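Side-chain contacts in NTP_transf_2 domain-containing protein (Capnocytophaga granulosa, PDB 6WT9), which synthesises the cyclic dinucleotide 3',3'-c-di-GMP from two molecules of GTP as the second messenger of a CBASS antiphage defence system: residues Glu65-His70 / Arg185-Val190; Leu156-Leu161 / Cys168-Pro173. All coordinates share one frame; numbering follows the deposited sequence.

Contact 1: Glu65-His70 / Arg185-Val190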
loop_
_atom_site.group_PDB
_atom_site.type_symbol
_atom_site.label_atom_id
_atom_site.label_comp_id
_atom_site.label_asym_id
_atom_site.label_seq_id
_atom_site.Cartn_x
_atom_site.Cartn_y
_atom_site.Cartn_z
ATOM N N GLU A 65 2.901 -12.268 -12.289
ATOM C CA GLU A 65 2.601 -13.637 -12.692
ATOM C C GLU A 65 3.651 -14.166 -13.661
ATOM O O GLU A 65 4.014 -15.347 -13.608
ATOM C CB GLU A 65 1.206 -13.699 -13.315
ATOM C CG GLU A 65 0.647 -15.101 -13.473
ATOM C CD GLU A 65 0.611 -15.860 -12.162
ATOM O OE1 GLU A 65 1.421 -16.796 -11.997
ATOM O OE2 GLU A 65 -0.219 -15.515 -11.294
ATOM N N LYS A 66 4.156 -13.307 -14.549
ATOM C CA LYS A 66 5.212 -13.729 -15.463
ATOM C C LYS A 66 6.513 -13.997 -14.717
ATOM O O LYS A 66 7.254 -14.922 -15.069
ATOM C CB LYS A 66 5.421 -12.674 -16.549
ATOM C CG LYS A 66 4.269 -12.559 -17.536
ATOM C CD LYS A 66 4.533 -11.457 -18.554
ATOM C CE LYS A 66 3.391 -11.326 -19.546
ATOM N NZ LYS A 66 3.224 -12.564 -20.357
ATOM N N VAL A 67 6.812 -13.195 -13.692
ATOM C CA VAL A 67 7.980 -13.469 -12.858
ATOM C C VAL A 67 7.836 -14.826 -12.183
ATOM O O VAL A 67 8.797 -15.602 -12.101
ATOM C CB VAL A 67 8.179 -12.341 -11.827
ATOM C CG1 VAL A 67 9.330 -12.668 -10.892
ATOM C CG2 VAL A 67 8.423 -11.021 -12.532
ATOM N N LYS A 68 6.629 -15.140 -11.708
ATOM C CA LYS A 68 6.383 -16.429 -11.069
ATOM C C LYS A 68 6.664 -17.588 -12.021
ATOM O O LYS A 68 7.288 -18.581 -11.631
ATOM C CB LYS A 68 4.943 -16.482 -10.559
ATOM C CG LYS A 68 4.535 -17.797 -9.923
ATOM C CD LYS A 68 3.105 -17.722 -9.410
ATOM C CE LYS A 68 2.619 -19.068 -8.898
ATOM N NZ LYS A 68 1.217 -18.996 -8.398
ATOM N N LEU A 69 6.219 -17.474 -13.276
ATOM C CA LEU A 69 6.413 -18.564 -14.229
ATOM C C LEU A 69 7.888 -18.767 -14.552
ATOM O O LEU A 69 8.332 -19.903 -14.761
ATOM C CB LEU A 69 5.621 -18.299 -15.509
ATOM C CG LEU A 69 4.094 -18.292 -15.395
ATOM C CD1 LEU A 69 3.455 -18.170 -16.772
ATOM C CD2 LEU A 69 3.594 -19.538 -14.675
ATOM N N HIS A 70 8.663 -17.681 -14.609
ATOM C CA HIS A 70 10.095 -17.816 -14.853
ATOM C C HIS A 70 10.794 -18.487 -13.677
ATOM O O HIS A 70 11.694 -19.313 -13.874
ATOM C CB HIS A 70 10.716 -16.448 -15.138
ATOM C CG HIS A 70 10.422 -15.925 -16.509
ATOM N ND1 HIS A 70 10.894 -16.532 -17.653
ATOM C CD2 HIS A 70 9.707 -14.851 -16.920
ATOM C CE1 HIS A 70 10.480 -15.856 -18.711
ATOM N NE2 HIS A 70 9.758 -14.831 -18.293
ATOM N N ARG A 185 6.341 -2.464 -16.300
ATOM C CA ARG A 185 5.985 -2.684 -14.908
ATOM C C ARG A 185 7.183 -3.236 -14.145
ATOM O O ARG A 185 8.034 -3.928 -14.710
ATOM C CB ARG A 185 4.801 -3.652 -14.781
ATOM C CG ARG A 185 3.528 -3.194 -15.477
ATOM C CD ARG A 185 2.992 -1.905 -14.876
ATOM N NE ARG A 185 1.661 -1.582 -15.382
ATOM C CZ ARG A 185 1.429 -0.891 -16.495
ATOM N NH1 ARG A 185 2.442 -0.444 -17.224
ATOM N NH2 ARG A 185 0.183 -0.648 -16.879
ATOM N N ASP A 186 7.238 -2.925 -12.854
ATOM C CA ASP A 186 8.294 -3.401 -11.974
ATOM C C ASP A 186 7.752 -4.447 -11.010
ATOM O O ASP A 186 6.593 -4.390 -10.590
ATOM C CB ASP A 186 8.922 -2.249 -11.185
ATOM C CG ASP A 186 9.834 -1.388 -12.037
ATOM O OD1 ASP A 186 10.248 -1.853 -13.118
ATOM O OD2 ASP A 186 10.142 -0.251 -11.622
ATOM N N VAL A 187 8.605 -5.409 -10.671
ATOM C CA VAL A 187 8.275 -6.462 -9.716
ATOM C C VAL A 187 9.457 -6.637 -8.774
ATOM O O VAL A 187 10.603 -6.760 -9.222
ATOM C CB VAL A 187 7.945 -7.799 -10.413
ATOM C CG1 VAL A 187 7.648 -8.880 -9.380
ATOM C CG2 VAL A 187 6.773 -7.639 -11.371
ATOM N N ASP A 188 9.185 -6.642 -7.473
ATOM C CA ASP A 188 10.183 -6.975 -6.467
ATOM C C ASP A 188 9.975 -8.414 -6.013
ATOM O O ASP A 188 8.838 -8.860 -5.834
ATOM C CB ASP A 188 10.104 -6.026 -5.270
ATOM C CG ASP A 188 10.515 -4.607 -5.622
ATOM O OD1 ASP A 188 10.726 -4.329 -6.820
ATOM O OD2 ASP A 188 10.631 -3.771 -4.700
ATOM N N ILE A 189 11.077 -9.137 -5.836
ATOM C CA ILE A 189 11.050 -10.555 -5.494
ATOM C C ILE A 189 11.747 -10.728 -4.153
ATOM O O ILE A 189 12.925 -10.379 -4.012
ATOM C CB ILE A 189 11.716 -11.419 -6.578
ATOM C CG1 ILE A 189 10.950 -11.319 -7.902
ATOM C CG2 ILE A 189 11.809 -12.867 -6.125
ATOM C CD1 ILE A 189 11.425 -10.207 -8.820
ATOM N N VAL A 190 11.028 -11.275 -3.176
ATOM C CA VAL A 190 11.511 -11.405 -1.806
ATOM C C VAL A 190 11.571 -12.883 -1.441
ATOM O O VAL A 190 10.623 -13.631 -1.702
ATOM C CB VAL A 190 10.614 -10.631 -0.824
ATOM C CG1 VAL A 190 11.116 -10.790 0.599
ATOM C CG2 VAL A 190 10.550 -9.161 -1.210
#
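V67, on helix 54-71, splits its two methyls between V187 and I189, next-but-one neighbours on strand 185-194. With CG1 anti to the backbone N (chi1 176°), the valine sends one branch to each residue. V67 CG1 meets I189 tip to tip, 3.7 Å from I189 CG1 and 3.8 Å from I189 CD1. V67 CG2 lies over the branch point of V187, 3.9 Å from V187 CB and equally far from both V187 methyls, the two side chains running past each other in opposite directions. All three residues are buried, and the pocket is completed by L100 and I178 of the adjoining strands and by L161 of helix 147-164. Outside this apolar centre, K66 and L69 are exposed on the helix, and D186 and D188 partly so on the strand's reverse face; D188 OD1 forms a salt bridge with K177, and D186 OD1 a hydrogen bond with T179. No hydrogen bond joins the two segments, which bury only 120 Å² between them. Helix and central strand of this nucleotidyltransferase-type sheet are therefore held here by dispersion and the burial of branched aliphatic groups, while the two carboxylates find polar partners on the reverse face.

Contact 2: Leu156-Leu161 / Cys168-Pro173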
loop_
_atom_site.group_PDB
_atom_site.type_symbol
_atom_site.label_atom_id
_atom_site.label_comp_id
_atom_site.label_asym_id
_atom_site.label_seq_id
_atom_site.Cartn_x
_atom_site.Cartn_y
_atom_site.Cartn_z
ATOM N N LEU A 156 19.547 -18.682 -7.044
ATOM C CA LEU A 156 18.898 -19.217 -8.237
ATOM C C LEU A 156 17.941 -18.201 -8.845
ATOM O O LEU A 156 17.816 -18.116 -10.072
ATOM C CB LEU A 156 18.162 -20.514 -7.904
ATOM C CG LEU A 156 19.026 -21.747 -7.629
ATOM C CD1 LEU A 156 18.161 -22.922 -7.206
ATOM C CD2 LEU A 156 19.855 -22.105 -8.852
ATOM N N SER A 157 17.251 -17.428 -8.003
ATOM C CA SER A 157 16.388 -16.372 -8.518
ATOM C C SER A 157 17.202 -15.299 -9.229
ATOM O O SER A 157 16.760 -14.749 -10.243
ATOM C CB SER A 157 15.564 -15.762 -7.383
ATOM O OG SER A 157 14.772 -16.748 -6.741
ATOM N N GLU A 158 18.398 -14.992 -8.717
ATOM C CA GLU A 158 19.265 -14.023 -9.380
ATOM C C GLU A 158 19.642 -14.491 -10.780
ATOM O O GLU A 158 19.584 -13.719 -11.742
ATOM C CB GLU A 158 20.526 -13.786 -8.552
ATOM C CG GLU A 158 20.308 -12.994 -7.286
ATOM C CD GLU A 158 21.586 -12.812 -6.492
ATOM O OE1 GLU A 158 22.650 -13.270 -6.962
ATOM O OE2 GLU A 158 21.528 -12.213 -5.398
ATOM N N GLN A 159 20.033 -15.760 -10.908
ATOM C CA GLN A 159 20.500 -16.270 -12.192
ATOM C C GLN A 159 19.386 -16.250 -13.230
ATOM O O GLN A 159 19.571 -15.756 -14.348
ATOM C CB GLN A 159 21.051 -17.685 -12.018
ATOM C CG GLN A 159 21.553 -18.319 -13.303
ATOM C CD GLN A 159 22.150 -19.695 -13.075
ATOM O OE1 GLN A 159 22.283 -20.146 -11.936
ATOM N NE2 GLN A 159 22.513 -20.369 -14.160
ATOM N N LYS A 160 18.215 -16.780 -12.872
ATOM C CA LYS A 160 17.103 -16.845 -13.816
ATOM C C LYS A 160 16.611 -15.451 -14.191
ATOM O O LYS A 160 16.453 -15.137 -15.376
ATOM C CB LYS A 160 15.967 -17.681 -13.226
ATOM C CG LYS A 160 14.606 -17.434 -13.863
ATOM C CD LYS A 160 14.561 -17.913 -15.305
ATOM C CE LYS A 160 14.734 -19.419 -15.401
ATOM N NZ LYS A 160 14.604 -19.889 -16.810
ATOM N N LEU A 161 16.368 -14.599 -13.192
ATOM C CA LEU A 161 15.801 -13.282 -13.471
ATOM C C LEU A 161 16.776 -12.409 -14.250
ATOM O O LEU A 161 16.370 -11.695 -15.174
ATOM C CB LEU A 161 15.382 -12.604 -12.168
ATOM C CG LEU A 161 14.235 -13.302 -11.431
ATOM C CD1 LEU A 161 13.912 -12.593 -10.123
ATOM C CD2 LEU A 161 13.003 -13.398 -12.318
ATOM N N CYS A 168 17.604 -5.904 -14.236
ATOM C CA CYS A 168 17.474 -6.783 -13.076
ATOM C C CYS A 168 18.449 -6.308 -12.008
ATOM O O CYS A 168 19.666 -6.396 -12.193
ATOM C CB CYS A 168 17.740 -8.240 -13.451
ATOM S SG CYS A 168 17.642 -9.394 -12.064
ATOM N N ASP A 169 17.915 -5.813 -10.895
ATOM C CA ASP A 169 18.716 -5.247 -9.815
ATOM C C ASP A 169 18.859 -6.292 -8.711
ATOM O O ASP A 169 17.887 -6.606 -8.016
ATOM C CB ASP A 169 18.068 -3.966 -9.289
ATOM C CG ASP A 169 18.993 -3.158 -8.394
ATOM O OD1 ASP A 169 19.764 -3.757 -7.620
ATOM O OD2 ASP A 169 18.944 -1.911 -8.464
ATOM N N ILE A 170 20.070 -6.820 -8.546
ATOM C CA ILE A 170 20.365 -7.783 -7.493
ATOM C C ILE A 170 21.213 -7.155 -6.385
ATOM O O ILE A 170 21.849 -7.869 -5.611
ATOM C CB ILE A 170 21.043 -9.043 -8.057
ATOM C CG1 ILE A 170 22.435 -8.709 -8.602
ATOM C CG2 ILE A 170 20.187 -9.673 -9.145
ATOM C CD1 ILE A 170 23.262 -9.933 -8.947
ATOM N N THR A 171 21.220 -5.823 -6.289
ATOM C CA THR A 171 22.106 -5.147 -5.346
ATOM C C THR A 171 21.582 -5.217 -3.916
ATOM O O THR A 171 22.359 -5.437 -2.981
ATOM C CB THR A 171 22.306 -3.691 -5.770
ATOM O OG1 THR A 171 22.999 -3.650 -7.024
ATOM C CG2 THR A 171 23.105 -2.923 -4.726
ATOM N N HIS A 172 20.281 -5.038 -3.722
ATOM C CA HIS A 172 19.744 -5.018 -2.366
ATOM C C HIS A 172 19.666 -6.439 -1.813
ATOM O O HIS A 172 19.172 -7.336 -2.502
ATOM C CB HIS A 172 18.366 -4.369 -2.335
ATOM C CG HIS A 172 17.908 -4.000 -0.960
ATOM N ND1 HIS A 172 17.091 -4.811 -0.202
ATOM C CD2 HIS A 172 18.164 -2.909 -0.198
ATOM C CE1 HIS A 172 16.858 -4.233 0.963
ATOM N NE2 HIS A 172 17.497 -3.078 0.990
ATOM N N PRO A 173 20.130 -6.675 -0.586
ATOM C CA PRO A 173 20.187 -8.045 -0.054
ATOM C C PRO A 173 18.856 -8.601 0.428
ATOM O O PRO A 173 18.822 -9.747 0.891
ATOM C CB PRO A 173 21.173 -7.908 1.115
ATOM C CG PRO A 173 20.990 -6.508 1.582
ATOM C CD PRO A 173 20.718 -5.694 0.344
#
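E158 and I170 cross at about a right angle, the aliphatic part of the glutamate lying against the branch point of the isoleucine, its CB and CG2. E158 CG is 3.8 Å from I170 CG2, and farther out E158 OE1 comes 3.9 Å from I170 CD1. The glutamate chain is extended beyond CG (chi2 179°), which keeps its carboxylate against the isoleucine. One turn along the helix, C168 SG packs at the backbone and root of L161, 3.8 Å from L161 C and 3.9 Å from L161 CB; the thiol reaches the helix because SG stands opposite the backbone N of C168 (chi1 178°). In the next shell, E158 OE2 forms salt bridges with R154 and K217, which anchor the polar end and probably favour its ionised form. Behind I170, D169 OD1 accepts from T171 N at 2.9 Å, an Asx turn that shapes the chain as it leaves the strand. S162 also touches both C168 and I170. The contact thus joins helix 147-164 to strand 167-169 and the loop after it, close to the connection between them, with I176 of the neighbouring antiparallel strand beneath E158, L161 and C168, and helix 54-71 against L161.

Contacts 1 and 2 have centres about 11 Å apart and share a sheet: strands 167-169 and 185-194 both pair antiparallel with strand 176-180 between them. L161 couples the two directly. Its CD1 lies 3.7 Å from I189 CD1 and its CD2 is 4.0 Å from V67 CG1, so helix 147-164 packs beside helix 54-71 over the same sheet. A further touch brings H70 O to within 3.4 Å of K160 CE. Along the chain, contact 2 is nested inside the loop closed by contact 1. The apolar centre of contact 1 is buried, whereas contact 2 is only partly so. Both are packing within the nucleotidyltransferase fold.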